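Local coordinates for acyl-coenzyme A oxidase (Caenorhabditis elegans, PDB 5K3J), which catalyses the FAD-dependent first, desaturating step in peroxisomal beta-oxidation of ascaroside-CoA thioesters with a five-carbon omega side chain, passing electrons to oxygen to form hydrogen peroxide, at residues L304-A307 and L308-A312; Q336-Q339 and H340-P344; P179-T182 and A183-W186; R257-R260 and T261-L264. All coordinates share one frame; numbering follows the deposited sequence.

Overall arrangement
Interactions 1 and 2 lie next to each other in the alpha-helical part of the oxidase, their centres about 12 Å apart. They touch where Leu-308 and Ala-311 of helix 287-315 pack against Leu-342. Interaction 2 is where ligands are held: it grips the adenosine ribose of FAD and reaches a bound ATP, whereas interaction 1 stays about 9 Å from either ligand, measured from its nearest side chains. Interactions 3 and 4 are turns of the beta region on the other side of the chain's centre, with centres about 21 Å apart. Interaction 3 shares with interaction 2 a contact to the second subunit, and its Thr-182 side chain comes within about 11 Å of a bound FAD.

Interaction 1. Residues L304-A307 and L308-A312; sequences LAHA and LTIAA
Thr-309 grips the carbonyl oxygen of Ala-305 twice, one helical turn back within helix 287-315. Its hydroxyl OG1 donates to Ala-305 O at 2.6 Å, approaching from above the carbonyl plane. The backbone N of Thr-309 reaches the same Ala-305 O at 2.7 Å, closer to that plane. The hydroxyl can do this because OG1 sits anti to its own carbonyl carbon (chi1 -55°), which swings it back beside the backbone N. With a valine here the hydroxyl is gone, and Ala-305 O would probably be left with the backbone donor of Thr-309. Regular i to i+4 bonds continue the helix, Leu-308 N to Leu-304 O and Ala-311 N to Ala-307 O, and Ile-310 N also donates to Ala-307 O from well above its plane. Farther out, CD1 of Leu-308 meets CG of Leu-304 at 3.9 Å, a methyl branch against the branching carbon. CD1 of Ile-310 comes to the edge of the His-306 ring, in its plane, 3.6 Å from CD2 of His-306. The two ring nitrogens look elsewhere, NE2 to Leu-615 O and ND1 to Tyr-106 OH, while Leu-304 and Ala-307 face helix 379-405. The buried threonine hydroxyl is thus satisfied inside its own helix, whereas the histidine spends its polar atoms tying that helix to other parts of the subunit.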
loop_
_atom_site.group_PDB
_atom_site.type_symbol
_atom_site.label_atom_id
_atom_site.label_comp_id
_atom_site.label_asym_id
_atom_site.label_seq_id
_atom_site.Cartn_x
_atom_site.Cartn_y
_atom_site.Cartn_z
ATOM N N LEU A 304 -4.377 9.293 -8.731
ATOM C CA LEU A 304 -3.094 9.812 -8.281
ATOM C C LEU A 304 -3.152 11.324 -8.155
ATOM O O LEU A 304 -2.628 11.892 -7.200
ATOM C CB LEU A 304 -1.982 9.403 -9.248
ATOM C CG LEU A 304 -0.549 9.774 -8.883
ATOM C CD1 LEU A 304 -0.278 9.395 -7.444
ATOM C CD2 LEU A 304 0.423 9.069 -9.815
ATOM N N ALA A 305 -3.789 11.975 -9.123
ATOM C CA ALA A 305 -4.003 13.410 -9.039
ATOM C C ALA A 305 -4.845 13.742 -7.809
ATOM O O ALA A 305 -4.575 14.710 -7.102
ATOM C CB ALA A 305 -4.670 13.913 -10.300
ATOM N N HIS A 306 -5.862 12.920 -7.569
ATOM C CA HIS A 306 -6.737 13.051 -6.409
ATOM C C HIS A 306 -5.929 13.012 -5.111
ATOM O O HIS A 306 -6.124 13.842 -4.222
ATOM C CB HIS A 306 -7.792 11.936 -6.440
ATOM C CG HIS A 306 -8.815 12.009 -5.347
ATOM N ND1 HIS A 306 -10.100 11.541 -5.513
ATOM C CD2 HIS A 306 -8.741 12.458 -4.072
ATOM C CE1 HIS A 306 -10.779 11.716 -4.395
ATOM N NE2 HIS A 306 -9.980 12.271 -3.503
ATOM N N ALA A 307 -5.020 12.050 -5.010
ATOM C CA ALA A 307 -4.170 11.929 -3.832
ATOM C C ALA A 307 -3.297 13.166 -3.662
ATOM O O ALA A 307 -3.173 13.710 -2.562
ATOM C CB ALA A 307 -3.311 10.683 -3.929
ATOM N N LEU A 308 -2.705 13.607 -4.767
ATOM C CA LEU A 308 -1.800 14.752 -4.772
ATOM C C LEU A 308 -2.532 16.062 -4.512
ATOM O O LEU A 308 -1.944 17.013 -4.006
ATOM C CB LEU A 308 -1.058 14.824 -6.103
ATOM C CG LEU A 308 -0.179 13.605 -6.358
ATOM C CD1 LEU A 308 0.167 13.486 -7.829
ATOM C CD2 LEU A 308 1.074 13.687 -5.509
ATOM N N THR A 309 -3.815 16.104 -4.858
ATOM C CA THR A 309 -4.638 17.280 -4.607
ATOM C C THR A 309 -4.763 17.499 -3.104
ATOM O O THR A 309 -4.893 18.628 -2.631
ATOM C CB THR A 309 -6.031 17.135 -5.237
ATOM O OG1 THR A 309 -5.894 16.851 -6.635
ATOM C CG2 THR A 309 -6.833 18.414 -5.070
ATOM N N ILE A 310 -4.700 16.401 -2.356
ATOM C CA ILE A 310 -4.798 16.435 -0.903
ATOM C C ILE A 310 -3.445 16.683 -0.246
ATOM O O ILE A 310 -3.338 17.459 0.705
ATOM C CB ILE A 310 -5.384 15.119 -0.370
ATOM C CG1 ILE A 310 -6.745 14.850 -1.022
ATOM C CG2 ILE A 310 -5.480 15.140 1.158
ATOM C CD1 ILE A 310 -7.166 13.404 -0.980
ATOM N N ALA A 311 -2.419 16.012 -0.754
ATOM C CA ALA A 311 -1.073 16.156 -0.227
ATOM C C ALA A 311 -0.564 17.582 -0.407
ATOM O O ALA A 311 -0.172 18.230 0.561
ATOM C CB ALA A 311 -0.130 15.166 -0.899
ATOM N N ALA A 312 -0.593 18.066 -1.646
ATOM C CA ALA A 312 -0.061 19.385 -1.981
ATOM C C ALA A 312 -0.727 20.496 -1.178
ATOM O O ALA A 312 -0.046 21.304 -0.546
ATOM C CB ALA A 312 -0.214 19.654 -3.469
#

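Interaction 2. Residues Q336-Q339 and H340-P344; sequences QTQQ and HRLFP. With FAD (flavin-adenine dinucleotide), chain G.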
loop_
_atom_site.group_PDB
_atom_site.type_symbol
_atom_site.label_atom_id
_atom_site.label_comp_id
_atom_site.label_asym_id
_atom_site.label_seq_id
_atom_site.Cartn_x
_atom_site.Cartn_y
_atom_site.Cartn_z
ATOM N N GLN A 336 12.760 19.922 0.667
ATOM C CA GLN A 336 13.133 19.289 -0.591
ATOM C C GLN A 336 12.576 17.873 -0.705
ATOM O O GLN A 336 12.027 17.493 -1.741
ATOM C CB GLN A 336 14.649 19.260 -0.740
ATOM C CG GLN A 336 15.117 18.745 -2.080
ATOM C CD GLN A 336 16.619 18.816 -2.226
ATOM O OE1 GLN A 336 17.344 17.954 -1.729
ATOM N NE2 GLN A 336 17.098 19.849 -2.907
ATOM N N THR A 337 12.729 17.096 0.364
ATOM C CA THR A 337 12.201 15.737 0.418
ATOM C C THR A 337 10.704 15.699 0.122
ATOM O O THR A 337 10.212 14.779 -0.532
ATOM C CB THR A 337 12.446 15.095 1.799
ATOM O OG1 THR A 337 11.877 15.926 2.819
ATOM C CG2 THR A 337 13.932 14.928 2.061
ATOM N N GLN A 338 9.988 16.707 0.608
ATOM C CA GLN A 338 8.546 16.798 0.405
ATOM C C GLN A 338 8.190 17.141 -1.035
ATOM O O GLN A 338 7.222 16.611 -1.580
ATOM C CB GLN A 338 7.941 17.833 1.350
ATOM C CG GLN A 338 7.234 17.234 2.551
ATOM C CD GLN A 338 5.720 17.242 2.404
ATOM O OE1 GLN A 338 5.158 18.047 1.659
ATOM N NE2 GLN A 338 5.053 16.340 3.114
ATOM N N GLN A 339 8.963 18.038 -1.641
ATOM C CA GLN A 339 8.819 18.344 -3.061
ATOM C C GLN A 339 9.258 17.146 -3.898
ATOM O O GLN A 339 8.761 16.923 -5.000
ATOM C CB GLN A 339 9.639 19.580 -3.439
ATOM C CG GLN A 339 9.179 20.860 -2.763
ATOM C CD GLN A 339 9.994 22.072 -3.178
ATOM O OE1 GLN A 339 10.746 22.022 -4.149
ATOM N NE2 GLN A 339 9.849 23.168 -2.438
ATOM N N HIS A 340 10.185 16.369 -3.352
ATOM C CA HIS A 340 10.735 15.208 -4.038
ATOM C C HIS A 340 9.802 14.000 -3.970
ATOM O O HIS A 340 9.778 13.168 -4.881
ATOM C CB HIS A 340 12.091 14.852 -3.438
ATOM C CG HIS A 340 12.677 13.590 -3.977
ATOM N ND1 HIS A 340 12.845 13.366 -5.326
ATOM C CD2 HIS A 340 13.138 12.483 -3.350
ATOM C CE1 HIS A 340 13.384 12.174 -5.507
ATOM N NE2 HIS A 340 13.574 11.618 -4.324
ATOM N N ARG A 341 9.044 13.899 -2.882
ATOM C CA ARG A 341 8.156 12.760 -2.684
ATOM C C ARG A 341 6.759 13.060 -3.220
ATOM O O ARG A 341 5.859 12.224 -3.137
ATOM C CB ARG A 341 8.093 12.377 -1.201
ATOM C CG ARG A 341 7.125 13.199 -0.361
ATOM C CD ARG A 341 7.345 12.945 1.124
ATOM N NE ARG A 341 7.628 11.540 1.391
ATOM C CZ ARG A 341 7.751 11.011 2.603
ATOM N NH1 ARG A 341 7.611 11.770 3.683
ATOM N NH2 ARG A 341 8.014 9.716 2.731
ATOM N N LEU A 342 6.591 14.250 -3.788
ATOM C CA LEU A 342 5.287 14.699 -4.268
ATOM C C LEU A 342 5.266 15.021 -5.758
ATOM O O LEU A 342 4.467 14.460 -6.503
ATOM C CB LEU A 342 4.834 15.930 -3.478
ATOM C CG LEU A 342 3.673 15.750 -2.497
ATOM C CD1 LEU A 342 3.813 14.442 -1.749
ATOM C CD2 LEU A 342 3.598 16.922 -1.522
ATOM N N PHE A 343 6.144 15.924 -6.181
ATOM C CA PHE A 343 6.116 16.466 -7.543
ATOM C C PHE A 343 6.375 15.462 -8.684
ATOM O O PHE A 343 5.766 15.591 -9.747
ATOM C CB PHE A 343 7.116 17.623 -7.664
ATOM C CG PHE A 343 6.771 18.818 -6.825
ATOM C CD1 PHE A 343 5.512 18.952 -6.263
ATOM C CD2 PHE A 343 7.707 19.814 -6.608
ATOM C CE1 PHE A 343 5.200 20.052 -5.494
ATOM C CE2 PHE A 343 7.397 20.917 -5.843
ATOM C CZ PHE A 343 6.143 21.035 -5.284
ATOM N N PRO A 344 7.288 14.487 -8.494
ATOM C CA PRO A 344 7.437 13.497 -9.570
ATOM C C PRO A 344 6.154 12.713 -9.838
ATOM O O PRO A 344 5.849 12.409 -10.993
ATOM C CB PRO A 344 8.531 12.568 -9.046
ATOM C CG PRO A 344 9.343 13.430 -8.145
ATOM C CD PRO A 344 8.364 14.362 -7.492
HETATM P PA FAD G . 4.923 15.967 10.074
HETATM O O1A FAD G . 6.014 16.326 11.085
HETATM O O2A FAD G . 3.892 17.055 10.028
HETATM O O5B FAD G . 5.584 15.791 8.610
HETATM C C5B FAD G . 4.710 15.665 7.476
HETATM C C4B FAD G . 5.557 15.872 6.184
HETATM O O4B FAD G . 6.335 16.906 6.334
HETATM C C3B FAD G . 6.485 14.672 5.965
HETATM O O3B FAD G . 6.579 14.399 4.657
HETATM C C2B FAD G . 7.863 15.147 6.508
HETATM O O2B FAD G . 8.972 14.480 5.751
HETATM C C1B FAD G . 7.863 16.408 6.270
HETATM N N9A FAD G . 8.638 17.108 7.248
HETATM C C8A FAD G . 8.196 17.610 8.416
HETATM N N7A FAD G . 9.249 18.197 9.039
HETATM C C5A FAD G . 10.347 18.053 8.241
HETATM C C6A FAD G . 11.667 18.463 8.394
HETATM N N6A FAD G . 12.389 19.168 9.398
HETATM N N1A FAD G . 12.563 18.189 7.446
HETATM C C2A FAD G . 12.187 17.511 6.325
HETATM N N3A FAD G . 10.896 17.110 6.173
HETATM C C4A FAD G . 9.978 17.387 7.140
HETATM N N1 FAD G . 1.797 10.186 18.948
HETATM C C2 FAD G . 1.827 10.085 20.405
HETATM O O2 FAD G . 2.263 11.003 21.066
HETATM N N3 FAD G . 1.334 8.876 21.069
HETATM C C4 FAD G . 0.826 7.805 20.301
HETATM O O4 FAD G . 0.406 6.775 20.867
HETATM C C4X FAD G . 0.794 7.905 18.816
HETATM N N5 FAD G . 0.276 6.813 18.025
HETATM C C5X FAD G . 0.245 6.915 16.569
HETATM C C6 FAD G . -0.260 5.850 15.803
HETATM C C7 FAD G . -0.289 5.946 14.398
HETATM C C7M FAD G . -0.879 4.672 13.784
HETATM C C8 FAD G . 0.181 7.100 13.762
HETATM C C8M FAD G . 0.189 7.298 12.256
HETATM C C9 FAD G . 0.688 8.172 14.525
HETATM C C9A FAD G . 0.722 8.081 15.927
HETATM N N10 FAD G . 1.254 9.199 16.732
HETATM C C10 FAD G . 1.282 9.100 18.163
HETATM C "C1'" FAD G . 1.749 10.428 16.076
HETATM C "C2'" FAD G . 3.111 10.192 15.430
HETATM O "O2'" FAD G . 4.043 9.904 16.413
HETATM C "C3'" FAD G . 3.511 11.451 14.712
HETATM O "O3'" FAD G . 2.520 11.780 13.772
HETATM C "C4'" FAD G . 4.825 11.250 14.005
HETATM O "O4'" FAD G . 5.836 11.016 14.957
HETATM C "C5'" FAD G . 5.147 12.498 13.211
HETATM O "O5'" FAD G . 4.037 12.806 12.381
HETATM P P FAD G . 3.733 14.328 11.991
HETATM O O1P FAD G . 2.224 14.577 12.077
HETATM O O2P FAD G . 4.445 15.254 12.923
HETATM O O3P FAD G . 4.235 14.598 10.521
#
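Gln-338 and Arg-341, three residues apart, converge on a single hydroxyl of FAD, O3B of the adenosine ribose. The Gln-338 chain bends at chi2, and its amide NE2 points almost straight at FAD O3B, 2.9 Å away with an angle of 173° at the hydrogen. Arg-341 comes in with the edge of its guanidinium, NH1 lying 3.0 Å from the same FAD O3B. Its CG sits between the backbone N and the carbonyl carbon (chi1 83°), which turns the chain alongside Thr-337 O before it bends at chi3. NE of that guanidinium is bonded to Gln-402 OE1, which helps fix its rotation. Gln-338 also runs side by side with Leu-342, OE1 lying 3.7 Å from CD2 of Leu-342, and OE1 itself is held by Ser-315. Gln-339 and Phe-343 likewise point the same way: CB of Gln-339 is 3.5 Å from CE2 of Phe-343, and the amide and ring planes are 30° apart, while Gln-339 NE2 is hydrogen-bonded to Leu-333 O. The bond from His-340 N to Gln-336 O lies within helix 336-340; that from Phe-343 N to Gln-339 O ties it to helix 343-363. His-340 NE2 binds ATP, and Gln-336 is hydrogen-bonded to the second subunit. Such a meeting of side chains belongs to the FAD site of this oxidase, where the cofactor is shared between the two subunits of the dimer.

Interaction 3. Residues P179-T182 and A183-W186; sequences PTTT and ALKW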
loop_
_atom_site.group_PDB
_atom_site.type_symbol
_atom_site.label_atom_id
_atom_site.label_comp_id
_atom_site.label_asym_id
_atom_site.label_seq_id
_atom_site.Cartn_x
_atom_site.Cartn_y
_atom_site.Cartn_z
ATOM N N PRO A 179 -19.270 -27.482 -12.266
ATOM C CA PRO A 179 -19.030 -28.832 -11.741
ATOM C C PRO A 179 -18.382 -28.840 -10.367
ATOM O O PRO A 179 -18.817 -29.591 -9.497
ATOM C CB PRO A 179 -18.091 -29.444 -12.776
ATOM C CG PRO A 179 -17.377 -28.283 -13.360
ATOM C CD PRO A 179 -18.391 -27.172 -13.405
ATOM N N THR A 180 -17.356 -28.018 -10.176
ATOM C CA THR A 180 -16.613 -28.027 -8.929
ATOM C C THR A 180 -16.813 -26.729 -8.166
ATOM O O THR A 180 -17.378 -25.768 -8.691
ATOM C CB THR A 180 -15.111 -28.260 -9.179
ATOM O OG1 THR A 180 -14.629 -27.316 -10.143
ATOM C CG2 THR A 180 -14.876 -29.664 -9.709
ATOM N N THR A 181 -16.364 -26.721 -6.916
ATOM C CA THR A 181 -16.451 -25.537 -6.078
ATOM C C THR A 181 -15.521 -24.458 -6.619
ATOM O O THR A 181 -15.842 -23.273 -6.592
ATOM C CB THR A 181 -16.106 -25.869 -4.603
ATOM O OG1 THR A 181 -17.226 -26.513 -3.978
ATOM C CG2 THR A 181 -15.772 -24.610 -3.823
ATOM N N THR A 182 -14.376 -24.878 -7.140
ATOM C CA THR A 182 -13.430 -23.942 -7.737
ATOM C C THR A 182 -13.969 -23.389 -9.049
ATOM O O THR A 182 -13.607 -22.295 -9.464
ATOM C CB THR A 182 -12.070 -24.605 -7.989
ATOM O OG1 THR A 182 -12.268 -25.840 -8.691
ATOM C CG2 THR A 182 -11.364 -24.878 -6.664
ATOM N N ALA A 183 -14.852 -24.151 -9.685
ATOM C CA ALA A 183 -15.452 -23.749 -10.953
ATOM C C ALA A 183 -16.399 -22.570 -10.766
ATOM O O ALA A 183 -16.768 -21.904 -11.737
ATOM C CB ALA A 183 -16.188 -24.909 -11.591
ATOM N N LEU A 184 -16.804 -22.332 -9.518
ATOM C CA LEU A 184 -17.635 -21.188 -9.170
ATOM C C LEU A 184 -17.021 -19.907 -9.699
ATOM O O LEU A 184 -15.837 -19.656 -9.488
ATOM C CB LEU A 184 -17.802 -21.075 -7.652
ATOM C CG LEU A 184 -18.663 -22.066 -6.865
ATOM C CD1 LEU A 184 -18.471 -21.855 -5.369
ATOM C CD2 LEU A 184 -20.111 -21.910 -7.230
ATOM N N LYS A 185 -17.822 -19.105 -10.392
ATOM C CA LYS A 185 -17.414 -17.746 -10.711
ATOM C C LYS A 185 -17.099 -17.044 -9.399
ATOM O O LYS A 185 -17.736 -17.306 -8.385
ATOM C CB LYS A 185 -18.501 -16.999 -11.483
ATOM C CG LYS A 185 -18.782 -17.581 -12.857
ATOM C CD LYS A 185 -17.481 -17.854 -13.591
ATOM C CE LYS A 185 -17.717 -18.284 -15.028
ATOM N NZ LYS A 185 -16.429 -18.561 -15.723
ATOM N N TRP A 186 -16.103 -16.174 -9.407
ATOM C CA TRP A 186 -15.631 -15.575 -8.168
ATOM C C TRP A 186 -14.928 -14.270 -8.503
ATOM O O TRP A 186 -13.974 -14.284 -9.280
ATOM C CB TRP A 186 -14.694 -16.544 -7.435
ATOM C CG TRP A 186 -14.516 -16.282 -5.959
ATOM C CD1 TRP A 186 -13.741 -15.316 -5.389
ATOM C CD2 TRP A 186 -15.096 -17.026 -4.878
ATOM N NE1 TRP A 186 -13.814 -15.397 -4.018
ATOM C CE2 TRP A 186 -14.636 -16.437 -3.676
ATOM C CE3 TRP A 186 -15.962 -18.118 -4.796
ATOM C CZ2 TRP A 186 -15.015 -16.909 -2.425
ATOM C CZ3 TRP A 186 -16.336 -18.583 -3.548
ATOM C CH2 TRP A 186 -15.864 -17.978 -2.382
#
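Thr-180 carries its hydroxyl between its own backbone N and carbonyl carbon (chi1 53°), and from there OG1 faces the backbone of Ala-183. The resulting bond from Ala-183 N to Thr-180 OG1 is weak, at 3.2 Å, and the same N makes a second weak bond to the carbonyl O of Thr-180. Thr-182 holds its hydroxyl in a similar way (chi1 50°). The strongest partner of both hydroxyls is one carboxylate, Glu-162, which takes Thr-180 OG1 with OE1 and Thr-182 OG1 with OE2 and so ties the two threonines together. Inside the turn, the backbone N of Leu-184 donates to Thr-181 O at 3.2 Å from well above the carbonyl plane. CG of Leu-184 stays beside its backbone N, and the side chain packs against the Thr-181 carbonyl oxygen. Leu-184 and Thr-181 then lie side by side, pointing the same way, with CD1 of Leu-184 4.2 Å from CG2 of Thr-181. At the other end the methyl of Ala-183 rests on the proline ring, CB being 3.6 Å from CD of Pro-179. Phe-631 of the second subunit packs against both Thr-181 and Leu-184. The bond from Leu-184 to Thr-181 closes a type I beta turn in the loop that links strand 173-177 to strand 185-189 and thereby takes the chain from one sheet of the beta region to another.

Interaction 4. Residues R257-R260 and T261-L264; sequences RVPR and TNLL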
loop_
_atom_site.group_PDB
_atom_site.type_symbol
_atom_site.label_atom_id
_atom_site.label_comp_id
_atom_site.label_asym_id
_atom_site.label_seq_id
_atom_site.Cartn_x
_atom_site.Cartn_y
_atom_site.Cartn_z
ATOM N N ARG A 257 -30.098 -24.040 -18.291
ATOM C CA ARG A 257 -30.350 -24.045 -19.727
ATOM C C ARG A 257 -30.731 -22.673 -20.256
ATOM O O ARG A 257 -31.674 -22.046 -19.777
ATOM C CB ARG A 257 -31.443 -25.060 -20.080
ATOM C CG ARG A 257 -30.978 -26.502 -20.017
ATOM C CD ARG A 257 -32.098 -27.472 -20.367
ATOM N NE ARG A 257 -31.666 -28.866 -20.266
ATOM C CZ ARG A 257 -31.217 -29.591 -21.288
ATOM N NH1 ARG A 257 -31.140 -29.059 -22.503
ATOM N NH2 ARG A 257 -30.846 -30.851 -21.096
ATOM N N VAL A 258 -29.974 -22.217 -21.248
ATOM C CA VAL A 258 -30.275 -20.980 -21.948
ATOM C C VAL A 258 -30.365 -21.255 -23.445
ATOM O O VAL A 258 -29.680 -22.141 -23.957
ATOM C CB VAL A 258 -29.209 -19.889 -21.674
ATOM C CG1 VAL A 258 -29.250 -19.465 -20.218
ATOM C CG2 VAL A 258 -27.815 -20.376 -22.060
ATOM N N PRO A 259 -31.233 -20.515 -24.148
ATOM C CA PRO A 259 -31.371 -20.622 -25.603
ATOM C C PRO A 259 -30.037 -20.486 -26.334
ATOM O O PRO A 259 -29.130 -19.811 -25.844
ATOM C CB PRO A 259 -32.296 -19.458 -25.951
ATOM C CG PRO A 259 -33.122 -19.274 -24.733
ATOM C CD PRO A 259 -32.239 -19.607 -23.564
ATOM N N ARG A 260 -29.932 -21.139 -27.489
ATOM C CA ARG A 260 -28.764 -21.038 -28.359
ATOM C C ARG A 260 -28.387 -19.582 -28.640
ATOM O O ARG A 260 -27.211 -19.257 -28.816
ATOM C CB ARG A 260 -29.031 -21.773 -29.676
ATOM C CG ARG A 260 -27.932 -21.632 -30.717
ATOM C CD ARG A 260 -28.374 -22.192 -32.057
ATOM N NE ARG A 260 -29.456 -21.406 -32.643
ATOM C CZ ARG A 260 -29.273 -20.396 -33.492
ATOM N NH1 ARG A 260 -28.046 -20.048 -33.861
ATOM N NH2 ARG A 260 -30.316 -19.736 -33.976
ATOM N N THR A 261 -29.396 -18.715 -28.659
ATOM C CA THR A 261 -29.217 -17.302 -28.964
ATOM C C THR A 261 -28.932 -16.455 -27.723
ATOM O O THR A 261 -29.000 -15.226 -27.772
ATOM C CB THR A 261 -30.455 -16.745 -29.678
ATOM O OG1 THR A 261 -31.624 -17.047 -28.906
ATOM C CG2 THR A 261 -30.587 -17.376 -31.049
ATOM N N ASN A 262 -28.627 -17.115 -26.611
ATOM C CA ASN A 262 -28.117 -16.415 -25.437
ATOM C C ASN A 262 -26.599 -16.458 -25.472
ATOM O O ASN A 262 -25.919 -15.835 -24.655
ATOM C CB ASN A 262 -28.663 -17.019 -24.145
ATOM C CG ASN A 262 -30.045 -16.493 -23.803
ATOM O OD1 ASN A 262 -30.849 -16.214 -24.693
ATOM N ND2 ASN A 262 -30.318 -16.333 -22.512
ATOM N N LEU A 263 -26.084 -17.205 -26.445
ATOM C CA LEU A 263 -24.678 -17.137 -26.810
ATOM C C LEU A 263 -24.435 -15.872 -27.615
ATOM O O LEU A 263 -25.048 -15.666 -28.668
ATOM C CB LEU A 263 -24.254 -18.363 -27.620
ATOM C CG LEU A 263 -22.884 -18.282 -28.306
ATOM C CD1 LEU A 263 -21.761 -18.194 -27.292
ATOM C CD2 LEU A 263 -22.665 -19.464 -29.238
ATOM N N LEU A 264 -23.550 -15.021 -27.113
ATOM C CA LEU A 264 -23.211 -13.798 -27.820
ATOM C C LEU A 264 -22.578 -14.111 -29.159
ATOM O O LEU A 264 -21.427 -14.540 -29.232
ATOM C CB LEU A 264 -22.267 -12.923 -26.997
ATOM C CG LEU A 264 -22.854 -12.247 -25.758
ATOM C CD1 LEU A 264 -22.055 -10.985 -25.434
ATOM C CD2 LEU A 264 -24.351 -11.952 -25.927
#
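A tight turn of 3-10 character ends strand 256-259, bringing Asn-262 back against Val-258 and Pro-259. It is closed by the backbone N of Asn-262, which donates to Pro-259 O at 2.8 Å from above the carbonyl plane. The next N, that of Leu-263, makes a weak bond to Arg-260 O. With CG beside its backbone N (chi1 -83°), Asn-262 lays its amide over the preceding residues: OD1 is 3.8 Å from CB of Pro-259, and ND2 the same distance from CB of Val-258. ND2 also bonds to the carbonyl O of Met-217. A leucine in its place has no amide N-H to offer, and Met-217 O would probably be left without this side-chain partner. Arg-260 and Thr-261 meet beside the turn, CG2 of Thr-261 lying over one face of the guanidinium, 3.8 Å from NH2 of Arg-260. The other amino group, NH1, is hydrogen-bonded to Val-270 O. Val-258 pairs with Phe-174 through the backbone, while the side chain of Leu-263 lies on both strand 173-177 and strand 210-219. Beyond the turn, Leu-264 packs against helix 112-125, on the way from strand 256-259 to strand 269-270.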